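Local coordinates for protein tyrosine--tRNA ligase (Aeropyrum pernix, PDB 2CYA) that probably catalyses the two-step attachment of tyrosine to tRNA(Tyr), first activating the amino acid with ATP and then passing it to the acceptor end of the tRNA, at residues 37-42 against 70-75; 177-182 against 202-207. All coordinates share one frame; numbering follows the deposited sequence.

Contact 1: residues 37-42 against 70-75; sequences KGYIGY and SVLEAT
Strand 37-42 and strand 68-73 are the two parallel strands of a right-handed beta-alpha-beta unit in the Rossmann-type catalytic core of a class I synthetase, and Y39, predicted to bind L-tyrosine, pairs here with S70. Five backbone hydrogen bonds join the segments. The straightest runs from L72 N to I40 O (2.8 Å, N-H...O angle 172°); the last, from A74 N to Y42 O (3.0 Å), comes just past the end of strand 68-73, where A74 occupies the N-cap position of helix 75-80. At the other end a water bridges G38 O and S70 OG, whose hydroxyl also bonds R113. On the face carrying Y39 and L72, L72 CB lies at the edge of the Y39 ring, 3.8 Å from CD1, while G41 N lies over one face of that ring, toward its rim. On the reverse face the Y42 ring swings back across the neighbouring strand, its CG placed between backbone N and carbonyl carbon (chi1 80°). V71 CG1 meets the ring edge 3.7 Å from CE2. Y42 OH donates to a water (2.6 Å) that in turn donates to E73 OE2 (2.7 Å), an oxygen also salt-bridged to R99. A leucine in place of Y42 would probably leave that water without its phenolic donor and V71 CG1 without the ring edge it packs on. Helix 88-104 covers Y42 and E73 through A95, Y42 also meets W55 of the connecting helix 51-64, helix 161-175 packs on Y39 and L72, and strand 113-116 follows beyond strand 68-73.

Contact 2: residues 177-182 against 202-207; sequences DLDIAL and GRKKPV
Charge pairing gathers at K204, whose extended chain reaches across to two aspartates. Its NZ forms salt bridges with D177 OD2 at 3.2 Å and with D179 OD1 at 3.5 Å, and also approaches D177 O; as hydrogen bonds all three are weak and long, so the ammonium is shared among several acceptors. The D177 carboxylate gets there because its CG stands anti to the backbone N (chi1 -164°) on a residue of positive phi. The methylenes of K204 take part as well: CD passes 3.4 Å from D179 OD1. The other oxygen of that carboxylate, OD2, accepts a hydrogen bond from K37 N, which helps hold the D179 carboxylate from strand 37-42.

Backbone hydrogen bonds hold the other end. V207 N donates to D179 O (2.8 Å, N-H...O angle 172°) and A181 N to V207 O (2.9 Å), a parallel bridge pairing I180 with V207. A water lies within hydrogen-bonding distance of both L178 O and K204 O, between the chains just before the strands begin.

Apolar contact is modest: I180 and V207 run alongside each other on the same face of the sheet, with I180 CG1 4.1 Å from V207 CB. Both side chains face helix 23-32, whereas P206 and A181 rest on I173 of helix 161-175.

D177 is the C-prime residue of the Schellman motif that ends helix 161-175, and G202 plays that part after helix 188-198. Two helix ends thus run into neighbouring parallel strands, 180-184 and 207-211, an arrangement typical of the alternating helices and strands of a Rossmann-type fold.

How the contacts relate
Contact 1 and contact 2 both reach one sheet, their centres about 13 Å apart, because strands 37-42 and 180-184 are neighbours in it. K37 O and D179 N, 2.8 Å apart, and Y39 O and L182 N, 2.9 Å apart, are probable hydrogen bonds joining them, so the parallel order runs on from 68-73 through 37-42 and 180-184 to 207-211. Y39 of contact 1 belongs to the predicted tyrosine site, and helix 161-175, which carries Q169 and D172 of that site, leads into contact 2. L178 CD1 makes a tight contact with Y39 CD2 (3.2 Å). Between nearest side-chain atoms, Q169 is about 4 Å from Y39 and D172 about 3 Å from L72.

Contact 1: residues 37-42 against 70-75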
loop_
_atom_site.group_PDB
_atom_site.type_symbol
_atom_site.label_atom_id
_atom_site.label_comp_id
_atom_site.label_asym_id
_atom_site.label_seq_id
_atom_site.Cartn_x
_atom_site.Cartn_y
_atom_site.Cartn_z
ATOM N N LYS A 37 22.522 -9.006 -10.465
ATOM C CA LYS A 37 21.747 -7.788 -10.725
ATOM C C LYS A 37 21.729 -6.887 -9.498
ATOM O O LYS A 37 21.658 -7.365 -8.361
ATOM C CB LYS A 37 20.309 -8.132 -11.098
ATOM C CG LYS A 37 20.168 -9.021 -12.311
ATOM C CD LYS A 37 18.692 -9.274 -12.596
ATOM C CE LYS A 37 18.508 -10.253 -13.738
ATOM N NZ LYS A 37 17.080 -10.342 -14.139
ATOM N N GLY A 38 21.809 -5.581 -9.724
ATOM C CA GLY A 38 21.798 -4.667 -8.603
ATOM C C GLY A 38 21.171 -3.354 -9.008
ATOM O O GLY A 38 20.918 -3.113 -10.191
ATOM N N TYR A 39 20.898 -2.509 -8.027
ATOM C CA TYR A 39 20.342 -1.201 -8.323
ATOM C C TYR A 39 20.629 -0.269 -7.175
ATOM O O TYR A 39 21.222 -0.670 -6.168
ATOM C CB TYR A 39 18.806 -1.278 -8.508
ATOM C CG TYR A 39 17.973 -0.972 -7.249
ATOM C CD1 TYR A 39 16.774 -0.253 -7.347
ATOM C CD2 TYR A 39 18.383 -1.384 -5.978
ATOM C CE1 TYR A 39 16.009 0.048 -6.225
ATOM C CE2 TYR A 39 17.623 -1.085 -4.836
ATOM C CZ TYR A 39 16.435 -0.363 -4.966
ATOM O OH TYR A 39 15.692 -0.002 -3.851
ATOM N N ILE A 40 20.235 0.985 -7.376
ATOM C CA ILE A 40 20.241 1.996 -6.333
ATOM C C ILE A 40 18.913 2.704 -6.617
ATOM O O ILE A 40 18.513 2.875 -7.788
ATOM C CB ILE A 40 21.392 3.040 -6.376
ATOM C CG1 ILE A 40 21.251 3.943 -5.137
ATOM C CG2 ILE A 40 21.368 3.852 -7.659
ATOM C CD1 ILE A 40 22.358 5.033 -4.947
ATOM N N GLY A 41 18.199 3.033 -5.551
ATOM C CA GLY A 41 16.946 3.732 -5.686
ATOM C C GLY A 41 17.157 5.028 -4.940
ATOM O O GLY A 41 17.665 5.027 -3.813
ATOM N N TYR A 42 16.773 6.136 -5.545
ATOM C CA TYR A 42 16.952 7.416 -4.889
ATOM C C TYR A 42 15.775 8.319 -5.201
ATOM O O TYR A 42 15.157 8.201 -6.259
ATOM C CB TYR A 42 18.245 8.071 -5.388
ATOM C CG TYR A 42 18.086 8.740 -6.728
ATOM C CD1 TYR A 42 17.826 10.107 -6.814
ATOM C CD2 TYR A 42 18.108 7.990 -7.917
ATOM C CE1 TYR A 42 17.585 10.722 -8.059
ATOM C CE2 TYR A 42 17.870 8.595 -9.164
ATOM C CZ TYR A 42 17.611 9.960 -9.220
ATOM O OH TYR A 42 17.389 10.575 -10.437
ATOM N N SER A 70 20.799 -1.137 -12.487
ATOM C CA SER A 70 19.643 -0.289 -12.746
ATOM C C SER A 70 19.618 0.835 -11.722
ATOM O O SER A 70 20.082 0.690 -10.573
ATOM C CB SER A 70 18.326 -1.067 -12.606
ATOM O OG SER A 70 18.251 -2.158 -13.491
ATOM N N VAL A 71 19.092 1.969 -12.144
ATOM C CA VAL A 71 18.946 3.086 -11.230
ATOM C C VAL A 71 17.428 3.289 -11.192
ATOM O O VAL A 71 16.787 3.452 -12.235
ATOM C CB VAL A 71 19.638 4.391 -11.732
ATOM C CG1 VAL A 71 19.219 5.565 -10.836
ATOM C CG2 VAL A 71 21.191 4.250 -11.675
ATOM N N LEU A 72 16.843 3.229 -10.005
ATOM C CA LEU A 72 15.398 3.442 -9.910
ATOM C C LEU A 72 15.123 4.891 -9.534
ATOM O O LEU A 72 15.483 5.331 -8.446
ATOM C CB LEU A 72 14.753 2.530 -8.850
ATOM C CG LEU A 72 13.248 2.828 -8.680
ATOM C CD1 LEU A 72 12.518 2.342 -9.941
ATOM C CD2 LEU A 72 12.657 2.140 -7.403
ATOM N N GLU A 73 14.499 5.637 -10.434
ATOM C CA GLU A 73 14.156 7.023 -10.130
ATOM C C GLU A 73 12.895 6.850 -9.300
ATOM O O GLU A 73 11.812 6.686 -9.845
ATOM C CB GLU A 73 13.906 7.786 -11.439
ATOM C CG GLU A 73 15.181 7.772 -12.289
ATOM C CD GLU A 73 15.014 8.268 -13.702
ATOM O OE1 GLU A 73 13.874 8.249 -14.222
ATOM O OE2 GLU A 73 16.048 8.656 -14.307
ATOM N N ALA A 74 13.065 6.856 -7.977
ATOM C CA ALA A 74 11.975 6.624 -7.024
ATOM C C ALA A 74 11.044 7.815 -6.883
ATOM O O ALA A 74 10.938 8.410 -5.804
ATOM C CB ALA A 74 12.558 6.257 -5.674
ATOM N N THR A 75 10.361 8.140 -7.976
ATOM C CA THR A 75 9.479 9.292 -8.007
ATOM C C THR A 75 8.295 9.207 -7.060
ATOM O O THR A 75 7.945 10.205 -6.432
ATOM C CB THR A 75 8.960 9.554 -9.435
ATOM O OG1 THR A 75 8.168 8.446 -9.869
ATOM C CG2 THR A 75 10.145 9.758 -10.408
HETATM O O HOH W 1 19.521 -4.309 -12.635
HETATM O O HOH W 2 18.011 9.803 -12.887
#

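Contact 2: residues 177-182 against 202-207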
loop_
_atom_site.group_PDB
_atom_site.type_symbol
_atom_site.label_atom_id
_atom_site.label_comp_id
_atom_site.label_asym_id
_atom_site.label_seq_id
_atom_site.Cartn_x
_atom_site.Cartn_y
_atom_site.Cartn_z
ATOM N N ASP A 177 14.171 -8.269 -9.091
ATOM C CA ASP A 177 14.932 -9.506 -8.983
ATOM C C ASP A 177 16.406 -9.252 -8.708
ATOM O O ASP A 177 17.273 -9.789 -9.390
ATOM C CB ASP A 177 14.773 -10.280 -10.297
ATOM C CG ASP A 177 15.193 -11.738 -10.170
ATOM O OD1 ASP A 177 14.824 -12.367 -9.154
ATOM O OD2 ASP A 177 15.872 -12.244 -11.088
ATOM N N LEU A 178 16.680 -8.443 -7.698
ATOM C CA LEU A 178 18.046 -8.066 -7.373
ATOM C C LEU A 178 18.827 -8.953 -6.408
ATOM O O LEU A 178 18.273 -9.505 -5.439
ATOM C CB LEU A 178 18.048 -6.651 -6.809
ATOM C CG LEU A 178 17.392 -5.574 -7.660
ATOM C CD1 LEU A 178 17.432 -4.273 -6.841
ATOM C CD2 LEU A 178 18.113 -5.415 -9.032
ATOM N N ASP A 179 20.129 -9.062 -6.676
ATOM C CA ASP A 179 21.042 -9.806 -5.801
ATOM C C ASP A 179 21.707 -8.787 -4.871
ATOM O O ASP A 179 22.180 -9.140 -3.787
ATOM C CB ASP A 179 22.125 -10.496 -6.632
ATOM C CG ASP A 179 21.554 -11.484 -7.587
ATOM O OD1 ASP A 179 21.082 -12.533 -7.124
ATOM O OD2 ASP A 179 21.553 -11.202 -8.791
ATOM N N ILE A 180 21.737 -7.529 -5.313
ATOM C CA ILE A 180 22.369 -6.443 -4.559
ATOM C C ILE A 180 21.592 -5.127 -4.520
ATOM O O ILE A 180 21.083 -4.656 -5.529
ATOM C CB ILE A 180 23.753 -6.077 -5.147
ATOM C CG1 ILE A 180 24.711 -7.267 -5.104
ATOM C CG2 ILE A 180 24.342 -4.916 -4.367
ATOM C CD1 ILE A 180 25.978 -7.011 -5.913
ATOM N N ALA A 181 21.574 -4.511 -3.351
ATOM C CA ALA A 181 20.917 -3.233 -3.149
ATOM C C ALA A 181 21.981 -2.226 -2.691
ATOM O O ALA A 181 22.517 -2.340 -1.591
ATOM C CB ALA A 181 19.831 -3.366 -2.078
ATOM N N LEU A 182 22.306 -1.262 -3.542
ATOM C CA LEU A 182 23.270 -0.234 -3.180
ATOM C C LEU A 182 22.486 0.968 -2.665
ATOM O O LEU A 182 21.391 1.251 -3.144
ATOM C CB LEU A 182 24.079 0.187 -4.409
ATOM C CG LEU A 182 24.967 1.427 -4.268
ATOM C CD1 LEU A 182 26.168 1.066 -3.403
ATOM C CD2 LEU A 182 25.437 1.914 -5.651
ATOM N N GLY A 202 10.105 -16.285 -0.630
ATOM C CA GLY A 202 10.679 -16.971 -1.776
ATOM C C GLY A 202 11.385 -16.011 -2.719
ATOM O O GLY A 202 11.481 -16.268 -3.911
ATOM N N ARG A 203 11.891 -14.902 -2.189
ATOM C CA ARG A 203 12.608 -13.917 -2.995
ATOM C C ARG A 203 14.077 -13.903 -2.595
ATOM O O ARG A 203 14.409 -14.253 -1.473
ATOM C CB ARG A 203 12.011 -12.521 -2.774
ATOM C CG ARG A 203 10.656 -12.339 -3.418
ATOM C CD ARG A 203 10.844 -12.303 -4.919
ATOM N NE ARG A 203 9.578 -12.420 -5.614
ATOM C CZ ARG A 203 9.389 -12.063 -6.876
ATOM N NH1 ARG A 203 10.397 -11.559 -7.585
ATOM N NH2 ARG A 203 8.190 -12.210 -7.424
ATOM N N LYS A 204 14.947 -13.469 -3.503
ATOM C CA LYS A 204 16.384 -13.402 -3.231
ATOM C C LYS A 204 16.703 -12.439 -2.080
ATOM O O LYS A 204 16.234 -11.292 -2.067
ATOM C CB LYS A 204 17.146 -12.920 -4.469
ATOM C CG LYS A 204 17.111 -13.820 -5.702
ATOM C CD LYS A 204 17.734 -13.043 -6.870
ATOM C CE LYS A 204 17.843 -13.845 -8.144
ATOM N NZ LYS A 204 18.345 -12.945 -9.234
ATOM N N LYS A 205 17.490 -12.917 -1.119
ATOM C CA LYS A 205 17.924 -12.115 0.026
ATOM C C LYS A 205 19.057 -11.266 -0.559
ATOM O O LYS A 205 20.127 -11.783 -0.877
ATOM C CB LYS A 205 18.462 -13.035 1.113
ATOM C CG LYS A 205 18.752 -12.378 2.431
ATOM C CD LYS A 205 19.365 -13.397 3.372
ATOM C CE LYS A 205 19.517 -12.830 4.754
ATOM N NZ LYS A 205 19.963 -13.885 5.692
ATOM N N PRO A 206 18.836 -9.949 -0.700
ATOM C CA PRO A 206 19.860 -9.083 -1.273
ATOM C C PRO A 206 21.029 -8.726 -0.389
ATOM O O PRO A 206 20.875 -8.515 0.822
ATOM C CB PRO A 206 19.069 -7.827 -1.643
ATOM C CG PRO A 206 18.133 -7.710 -0.437
ATOM C CD PRO A 206 17.665 -9.162 -0.255
ATOM N N VAL A 207 22.198 -8.630 -1.018
ATOM C CA VAL A 207 23.402 -8.184 -0.329
ATOM C C VAL A 207 23.239 -6.649 -0.299
ATOM O O VAL A 207 23.045 -6.034 -1.347
ATOM C CB VAL A 207 24.669 -8.505 -1.147
ATOM C CG1 VAL A 207 25.834 -7.667 -0.630
ATOM C CG2 VAL A 207 24.991 -10.019 -1.070
HETATM O O HOH W 3 13.897 -11.311 -6.014
HETATM O O HOH W 4 15.653 -9.735 -4.412
#